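Local coordinates for synaptic vesicle membrane protein VAT-1 homolog-like (Homo sapiens, PDB 4A27) that probably acts as an oxidoreductase, as a member of the quinone oxidoreductase subfamily of the zinc-containing alcohol dehydrogenase family, at residues Val7-Phe12 and Thr60-Gly65; Gly173-Phe178 and Thr188-Arg193. One frame throughout, in Å; residues are numbered along the deposited sequence.

Contact 1: residues Val7-Phe12 and Thr60-Gly65; sequences VVLAGF and TPLVPG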
ATOM      1  N   VAL A   7     -31.213  17.332 -16.572  1.00 49.42           N
ATOM      2  CA  VAL A   7     -30.307  17.355 -17.710  1.00 57.51           C
ATOM      3  C   VAL A   7     -30.340  15.931 -18.263  1.00 56.43           C
ATOM      4  O   VAL A   7     -30.224  14.969 -17.511  1.00 52.22           O
ATOM      5  CB  VAL A   7     -28.872  17.736 -17.334  1.00 54.76           C
ATOM      6  CG1 VAL A   7     -27.959  17.641 -18.568  1.00 51.47           C
ATOM      7  CG2 VAL A   7     -28.814  19.142 -16.730  1.00 53.05           C
ATOM      8  N   VAL A   8     -30.558  15.815 -19.569  1.00 56.92           N
ATOM      9  CA  VAL A   8     -30.545  14.539 -20.247  1.00 62.56           C
ATOM     10  C   VAL A   8     -29.378  14.509 -21.242  1.00 50.60           C
ATOM     11  O   VAL A   8     -29.099  15.509 -21.923  1.00 49.09           O
ATOM     12  CB  VAL A   8     -31.868  14.280 -21.007  1.00 66.20           C
ATOM     13  CG1 VAL A   8     -31.929  12.785 -21.406  1.00 54.55           C
ATOM     14  CG2 VAL A   8     -33.041  14.648 -20.161  1.00 68.45           C
ATOM     15  N   LEU A   9     -28.696  13.371 -21.285  1.00 53.99           N
ATOM     16  CA  LEU A   9     -27.731  13.076 -22.331  1.00 52.87           C
ATOM     17  C   LEU A   9     -28.489  12.314 -23.426  1.00 61.62           C
ATOM     18  O   LEU A   9     -28.883  11.169 -23.214  1.00 45.91           O
ATOM     19  CB  LEU A   9     -26.587  12.229 -21.780  1.00 43.92           C
ATOM     20  CG  LEU A   9     -25.469  11.846 -22.730  1.00 47.76           C
ATOM     21  CD1 LEU A   9     -24.766  13.072 -23.273  1.00 52.57           C
ATOM     22  CD2 LEU A   9     -24.524  10.907 -22.018  1.00 48.48           C
ATOM     23  N   ALA A  10     -28.713  12.969 -24.568  1.00 67.43           N
ATOM     24  CA  ALA A  10     -29.547  12.403 -25.650  1.00 64.95           C
ATOM     25  C   ALA A  10     -28.895  11.172 -26.266  1.00 67.86           C
ATOM     26  O   ALA A  10     -29.530  10.134 -26.404  1.00 85.18           O
ATOM     27  CB  ALA A  10     -29.799  13.446 -26.709  1.00 76.70           C
ATOM     28  N   GLY A  11     -27.620  11.306 -26.614  1.00 67.44           N
ATOM     29  CA  GLY A  11     -26.753  10.165 -26.917  1.00 76.77           C
ATOM     30  C   GLY A  11     -25.300  10.540 -26.640  1.00 71.92           C
ATOM     31  O   GLY A  11     -25.006  11.679 -26.277  1.00 71.68           O
ATOM     32  N   PHE A  12     -24.385   9.592 -26.790  1.00 80.06           N
ATOM     33  CA  PHE A  12     -22.959   9.886 -26.608  1.00 82.44           C
ATOM     34  C   PHE A  12     -22.438  10.733 -27.764  1.00 86.96           C
ATOM     35  O   PHE A  12     -22.913  10.614 -28.889  1.00 98.14           O
ATOM     36  CB  PHE A  12     -22.138   8.605 -26.507  1.00 84.55           C
ATOM     37  CG  PHE A  12     -22.565   7.704 -25.390  1.00 86.25           C
ATOM     38  CD1 PHE A  12     -22.542   8.158 -24.078  1.00 79.22           C
ATOM     39  CD2 PHE A  12     -22.976   6.397 -25.645  1.00 93.23           C
ATOM     40  CE1 PHE A  12     -22.919   7.332 -23.032  1.00 76.08           C
ATOM     41  CE2 PHE A  12     -23.364   5.563 -24.605  1.00 98.19           C
ATOM     42  CZ  PHE A  12     -23.330   6.032 -23.291  1.00 84.55           C
ATOM     43  N   THR A  60     -28.408   5.250 -23.280  1.00 57.99           N
ATOM     44  CA  THR A  60     -28.924   6.596 -23.437  1.00 57.30           C
ATOM     45  C   THR A  60     -30.340   6.457 -23.950  1.00 61.84           C
ATOM     46  O   THR A  60     -30.647   5.455 -24.588  1.00 85.59           O
ATOM     47  CB  THR A  60     -28.058   7.477 -24.426  1.00 63.85           C
ATOM     48  OG1 THR A  60     -27.953   6.840 -25.711  1.00 65.37           O
ATOM     49  CG2 THR A  60     -26.659   7.753 -23.842  1.00 76.63           C
ATOM     50  N   PRO A  61     -31.207   7.458 -23.701  1.00 53.89           N
ATOM     51  CA  PRO A  61     -30.968   8.700 -22.935  1.00 57.45           C
ATOM     52  C   PRO A  61     -30.768   8.419 -21.455  1.00 62.10           C
ATOM     53  O   PRO A  61     -31.205   7.377 -20.959  1.00 68.31           O
ATOM     54  CB  PRO A  61     -32.245   9.516 -23.153  1.00 61.98           C
ATOM     55  CG  PRO A  61     -33.286   8.507 -23.576  1.00 57.79           C
ATOM     56  CD  PRO A  61     -32.514   7.487 -24.377  1.00 63.12           C
ATOM     57  N   LEU A  62     -30.072   9.321 -20.772  1.00 71.89           N
ATOM     58  CA  LEU A  62     -29.755   9.143 -19.361  1.00 53.66           C
ATOM     59  C   LEU A  62     -29.529  10.479 -18.687  1.00 49.93           C
ATOM     60  O   LEU A  62     -29.190  11.460 -19.327  1.00 48.61           O
ATOM     61  CB  LEU A  62     -28.537   8.236 -19.173  1.00 60.61           C
ATOM     62  CG  LEU A  62     -27.130   8.667 -19.607  1.00 51.98           C
ATOM     63  CD1 LEU A  62     -26.466   9.521 -18.565  1.00 59.07           C
ATOM     64  CD2 LEU A  62     -26.311   7.408 -19.842  1.00 50.27           C
ATOM     65  N   VAL A  63     -29.764  10.513 -17.386  1.00 48.23           N
ATOM     66  CA  VAL A  63     -29.517  11.710 -16.597  1.00 47.75           C
ATOM     67  C   VAL A  63     -28.111  11.480 -15.977  1.00 44.92           C
ATOM     68  O   VAL A  63     -27.885  10.480 -15.279  1.00 43.44           O
ATOM     69  CB  VAL A  63     -30.627  11.908 -15.550  1.00 46.98           C
ATOM     70  CG1 VAL A  63     -30.343  13.193 -14.670  1.00 44.17           C
ATOM     71  CG2 VAL A  63     -32.044  11.972 -16.218  1.00 39.49           C
ATOM     72  N   PRO A  64     -27.132  12.336 -16.310  1.00 46.98           N
ATOM     73  CA  PRO A  64     -25.797  12.183 -15.697  1.00 48.40           C
ATOM     74  C   PRO A  64     -25.690  12.675 -14.246  1.00 42.53           C
ATOM     75  O   PRO A  64     -26.657  13.205 -13.698  1.00 37.54           O
ATOM     76  CB  PRO A  64     -24.908  13.089 -16.542  1.00 42.43           C
ATOM     77  CG  PRO A  64     -25.757  13.592 -17.655  1.00 40.17           C
ATOM     78  CD  PRO A  64     -27.170  13.496 -17.210  1.00 52.61           C
ATOM     79  N   GLY A  65     -24.514  12.443 -13.655  1.00 51.26           N
ATOM     80  CA  GLY A  65     -24.116  13.003 -12.371  1.00 40.08           C
ATOM     81  C   GLY A  65     -24.153  12.002 -11.245  1.00 44.82           C
ATOM     82  O   GLY A  65     -25.092  11.188 -11.150  1.00 46.32           O
TER

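Contact 2: residues Gly173-Phe178 and Thr188-Arg193; sequences GTASTF and THLFDR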
ATOM      1  N   GLY A 173       3.359  20.032  -5.257  1.00 37.35           N
ATOM      2  CA  GLY A 173       2.294  20.154  -6.218  1.00 35.87           C
ATOM      3  C   GLY A 173       2.816  20.565  -7.588  1.00 41.99           C
ATOM      4  O   GLY A 173       3.857  21.206  -7.689  1.00 53.41           O
ATOM      5  N   THR A 174       2.122  20.134  -8.638  1.00 44.89           N
ATOM      6  CA  THR A 174       2.266  20.734  -9.968  1.00 53.90           C
ATOM      7  C   THR A 174       0.944  21.412 -10.390  1.00 58.88           C
ATOM      8  O   THR A 174      -0.143  20.943 -10.041  1.00 60.61           O
ATOM      9  CB  THR A 174       2.699  19.697 -11.016  1.00 52.41           C
ATOM     10  OG1 THR A 174       1.677  18.726 -11.186  1.00 54.79           O
ATOM     11  CG2 THR A 174       3.996  19.004 -10.585  1.00 61.13           C
ATOM     12  N   ALA A 175       1.064  22.503 -11.147  1.00 50.27           N
ATOM     13  CA  ALA A 175      -0.064  23.289 -11.640  1.00 51.05           C
ATOM     14  C   ALA A 175       0.424  24.325 -12.681  1.00 60.05           C
ATOM     15  O   ALA A 175       1.579  24.756 -12.636  1.00 48.84           O
ATOM     16  CB  ALA A 175      -0.737  24.007 -10.509  1.00 42.59           C
ATOM     17  N   SER A 176      -0.465  24.751 -13.576  1.00 65.52           N
ATOM     18  CA  SER A 176      -0.148  25.806 -14.551  1.00 58.08           C
ATOM     19  C   SER A 176       0.196  27.106 -13.830  1.00 58.95           C
ATOM     20  O   SER A 176      -0.427  27.440 -12.811  1.00 56.68           O
ATOM     21  CB  SER A 176      -1.317  26.020 -15.508  1.00 67.22           C
ATOM     22  OG  SER A 176      -1.495  24.879 -16.333  1.00 87.62           O
ATOM     23  N   THR A 177       1.177  27.838 -14.354  1.00 52.16           N
ATOM     24  CA  THR A 177       1.797  28.947 -13.605  1.00 55.42           C
ATOM     25  C   THR A 177       0.848  30.111 -13.283  1.00 60.40           C
ATOM     26  O   THR A 177       1.040  30.820 -12.267  1.00 58.08           O
ATOM     27  CB  THR A 177       3.086  29.503 -14.291  1.00 66.68           C
ATOM     28  OG1 THR A 177       3.891  28.419 -14.761  1.00 78.81           O
ATOM     29  CG2 THR A 177       3.921  30.335 -13.309  1.00 79.40           C
ATOM     30  N   PHE A 178      -0.168  30.319 -14.125  1.00 58.00           N
ATOM     31  CA  PHE A 178      -1.214  31.322 -13.814  1.00 59.66           C
ATOM     32  C   PHE A 178      -2.031  30.955 -12.567  1.00 55.91           C
ATOM     33  O   PHE A 178      -2.674  31.813 -11.982  1.00 64.90           O
ATOM     34  CB  PHE A 178      -2.145  31.611 -15.014  1.00 70.90           C
ATOM     35  CG  PHE A 178      -3.125  30.505 -15.344  1.00 64.53           C
ATOM     36  CD1 PHE A 178      -4.380  30.467 -14.748  1.00 59.42           C
ATOM     37  CD2 PHE A 178      -2.814  29.542 -16.300  1.00 65.64           C
ATOM     38  CE1 PHE A 178      -5.293  29.446 -15.062  1.00 57.36           C
ATOM     39  CE2 PHE A 178      -3.718  28.525 -16.626  1.00 56.09           C
ATOM     40  CZ  PHE A 178      -4.955  28.473 -16.002  1.00 53.20           C
ATOM     41  N   THR A 188       3.638  22.859   0.016  1.00 52.54           N
ATOM     42  CA  THR A 188       4.944  23.331   0.500  1.00 52.00           C
ATOM     43  C   THR A 188       5.811  23.888  -0.633  1.00 57.31           C
ATOM     44  O   THR A 188       6.512  24.897  -0.463  1.00 46.15           O
ATOM     45  CB  THR A 188       5.754  22.237   1.221  1.00 44.34           C
ATOM     46  OG1 THR A 188       4.891  21.407   2.018  1.00 40.90           O
ATOM     47  CG2 THR A 188       6.884  22.895   2.108  1.00 39.26           C
ATOM     48  N   HIS A 189       5.790  23.193  -1.765  1.00 45.02           N
ATOM     49  CA  HIS A 189       6.523  23.595  -2.958  1.00 48.69           C
ATOM     50  C   HIS A 189       5.626  23.339  -4.164  1.00 48.87           C
ATOM     51  O   HIS A 189       5.035  22.273  -4.274  1.00 47.39           O
ATOM     52  CB  HIS A 189       7.826  22.803  -3.115  1.00 49.53           C
ATOM     53  CG  HIS A 189       8.746  22.949  -1.947  1.00 70.72           C
ATOM     54  ND1 HIS A 189       8.996  21.923  -1.061  1.00 65.21           N
ATOM     55  CD2 HIS A 189       9.451  24.016  -1.497  1.00 60.18           C
ATOM     56  CE1 HIS A 189       9.832  22.344  -0.127  1.00 61.25           C
ATOM     57  NE2 HIS A 189      10.115  23.613  -0.363  1.00 63.67           N
ATOM     58  N   LEU A 190       5.573  24.307  -5.071  1.00 47.88           N
ATOM     59  CA  LEU A 190       4.709  24.256  -6.236  1.00 55.31           C
ATOM     60  C   LEU A 190       5.550  24.370  -7.500  1.00 60.58           C
ATOM     61  O   LEU A 190       6.415  25.231  -7.582  1.00 65.11           O
ATOM     62  CB  LEU A 190       3.684  25.407  -6.158  1.00 46.42           C
ATOM     63  CG  LEU A 190       2.463  25.362  -7.062  1.00 44.11           C
ATOM     64  CD1 LEU A 190       1.584  24.134  -6.779  1.00 49.45           C
ATOM     65  CD2 LEU A 190       1.631  26.656  -6.961  1.00 46.81           C
ATOM     66  N   PHE A 191       5.281  23.515  -8.486  1.00 50.03           N
ATOM     67  CA  PHE A 191       6.060  23.488  -9.711  1.00 61.29           C
ATOM     68  C   PHE A 191       5.216  23.604 -10.964  1.00 68.75           C
ATOM     69  O   PHE A 191       4.015  23.301 -10.988  1.00 63.43           O
ATOM     70  CB  PHE A 191       6.914  22.221  -9.774  1.00 60.32           C
ATOM     71  CG  PHE A 191       7.868  22.106  -8.640  1.00 66.80           C
ATOM     72  CD1 PHE A 191       8.749  23.145  -8.351  1.00 81.67           C
ATOM     73  CD2 PHE A 191       7.879  20.989  -7.835  1.00 71.66           C
ATOM     74  CE1 PHE A 191       9.633  23.055  -7.287  1.00 81.15           C
ATOM     75  CE2 PHE A 191       8.768  20.893  -6.771  1.00 66.12           C
ATOM     76  CZ  PHE A 191       9.634  21.922  -6.494  1.00 76.27           C
ATOM     77  N   ASP A 192       5.870  24.062 -12.016  1.00 62.03           N
ATOM     78  CA  ASP A 192       5.218  24.259 -13.273  1.00 57.01           C
ATOM     79  C   ASP A 192       5.035  22.910 -13.885  1.00 57.14           C
ATOM     80  O   ASP A 192       5.978  22.125 -14.019  1.00 58.05           O
ATOM     81  CB  ASP A 192       6.055  25.139 -14.192  1.00 67.29           C
ATOM     82  CG  ASP A 192       5.330  25.471 -15.487  1.00 79.40           C
ATOM     83  OD1 ASP A 192       4.647  24.583 -16.059  1.00 63.45           O
ATOM     84  OD2 ASP A 192       5.441  26.625 -15.926  1.00 93.82           O
ATOM     85  N   ARG A 193       3.784  22.668 -14.243  1.00 62.34           N
ATOM     86  CA  ARG A 193       3.308  21.426 -14.833  1.00 59.19           C
ATOM     87  C   ARG A 193       4.171  21.046 -16.020  1.00 53.66           C
ATOM     88  O   ARG A 193       4.733  19.973 -16.053  1.00 58.53           O
ATOM     89  CB  ARG A 193       1.864  21.675 -15.276  1.00 82.77           C
ATOM     90  CG  ARG A 193       1.013  20.477 -15.517  1.00 83.15           C
ATOM     91  CD  ARG A 193      -0.459  20.907 -15.530  1.00 87.34           C
ATOM     92  NE  ARG A 193      -0.703  21.958 -16.516  1.00 73.95           N
ATOM     93  CZ  ARG A 193      -0.896  21.754 -17.823  1.00 97.15           C
ATOM     94  NH1 ARG A 193      -0.893  20.516 -18.326  1.00 80.22           N
ATOM     95  NH2 ARG A 193      -1.098  22.794 -18.644  1.00 75.16           N
TER

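Contact 1: residues Val7-Phe12 and Thr60-Gly65
Leu9 and Leu62 form a single antiparallel bridge, a hydrogen-bonded pair, which joins the end of strand 4-9 to the loop and is flanked by side-chain contacts. Leu9 N reaches Leu62 O at 2.8 Å in an almost straight bond (178°), while the return bond, Leu62 N to Leu9 O, is longer at 3.3 Å and more bent. The side chain of Leu9 leaves the backbone toward the loop. Its CB sits 3.7 Å from Leu62 O, the carbonyl that its own N-H uses, with the Pro64 ring a little farther off. CG lies anti to the backbone N (chi1 -179°), and from there CD2 reaches both Leu62 CD1, 4.2 Å away, and the methyl of Thr60; the two leucines run side by side and point the same way. The Leu9 side chain also packs on Lys17 of the hairpin. Val8 similarly lies alongside Pro61, with its CG1 3.7 Å from Pro61 CB. Across the cis peptide that precedes Pro61, Thr60 CG2 sits over one face of the Phe12 ring, 3.9 Å from its centroid, a CH-pi contact. Val7 O, at the other end, receives a CA-H...O approach from Val63 CA at 3.5 Å. Beyond the segments, Val8 and Ala10 bond by their backbones to Arg19 and Lys17 in the hairpin, and Val63 and Pro64 to Asn95 and Trp97. The loop between helix 44-51 and strand 67-75 thus joins the N-terminal hairpin, consistent with the GroES-like catalytic domain of medium-chain dehydrogenases.

Contact 2: residues Gly173-Phe178 and Thr188-Arg193
Arg193 turns the edge of its guanidinium group to Ser176, and its torsions explain how. The chain is extended through chi1 (-161°) and chi2, then bends at chi3 (56°), bringing NE and NH2 side-on to the same hydroxyl: Arg193 NE lies 3.0 Å and Arg193 NH2 3.1 Å from Ser176 OG, which stays close to the guanidinium plane. Ser176 OG is itself anti to its own carbonyl carbon, where Arg193 meets it. Behind this grip the strands run parallel, joined by a backbone ladder in which Phe191 N bonds to Gly173 O at 2.8 Å; its last bond, from Arg193 N to Ala175 O, is weak. Leu190 and Phe191 leave opposite faces of the sheet. In Leu190, chi1 (-165°) sets CG anti to the backbone N, and the turn at chi2 then brings CD1 back to within 3.8 Å of Gly173 O and toward the methyl of Ala175, on the side where Ile183 of helix 180-183 packs. Phe191, on the same face as Thr174, sends its ring instead against Tyr197, Val201 and Ile204 of helix 197-204. Asp192 directs OD1 to the N-H of Asn194. Arg332 brings a like charge close to Arg193. Chemically, Ser176 OG accepts two N-H groups but carries no formal charge, so the pairing orients the guanidinium and restrains its rotation without neutralising it.

From the N terminus, strand 4-9 enters contact 1, and the chain passes through strands 18-23 and 32-42 and helix 44-51 before residues 60-65 close that long loop. Contact 2 opens only much later and closes a short one, the beta-alpha-beta crossover from strand 170-175 through helix 180-183 to strand 189-192. The two are in series, neither nested nor crossed, with centres 35 Å apart and nearest atoms about 25 Å apart. Contact 1 ties the N-terminal hairpin to the loop between helix 44-51 and strand 67-75; contact 2 joins strand 189-192, at one edge of the Rossmann-type parallel sheet within this chain, to its neighbour.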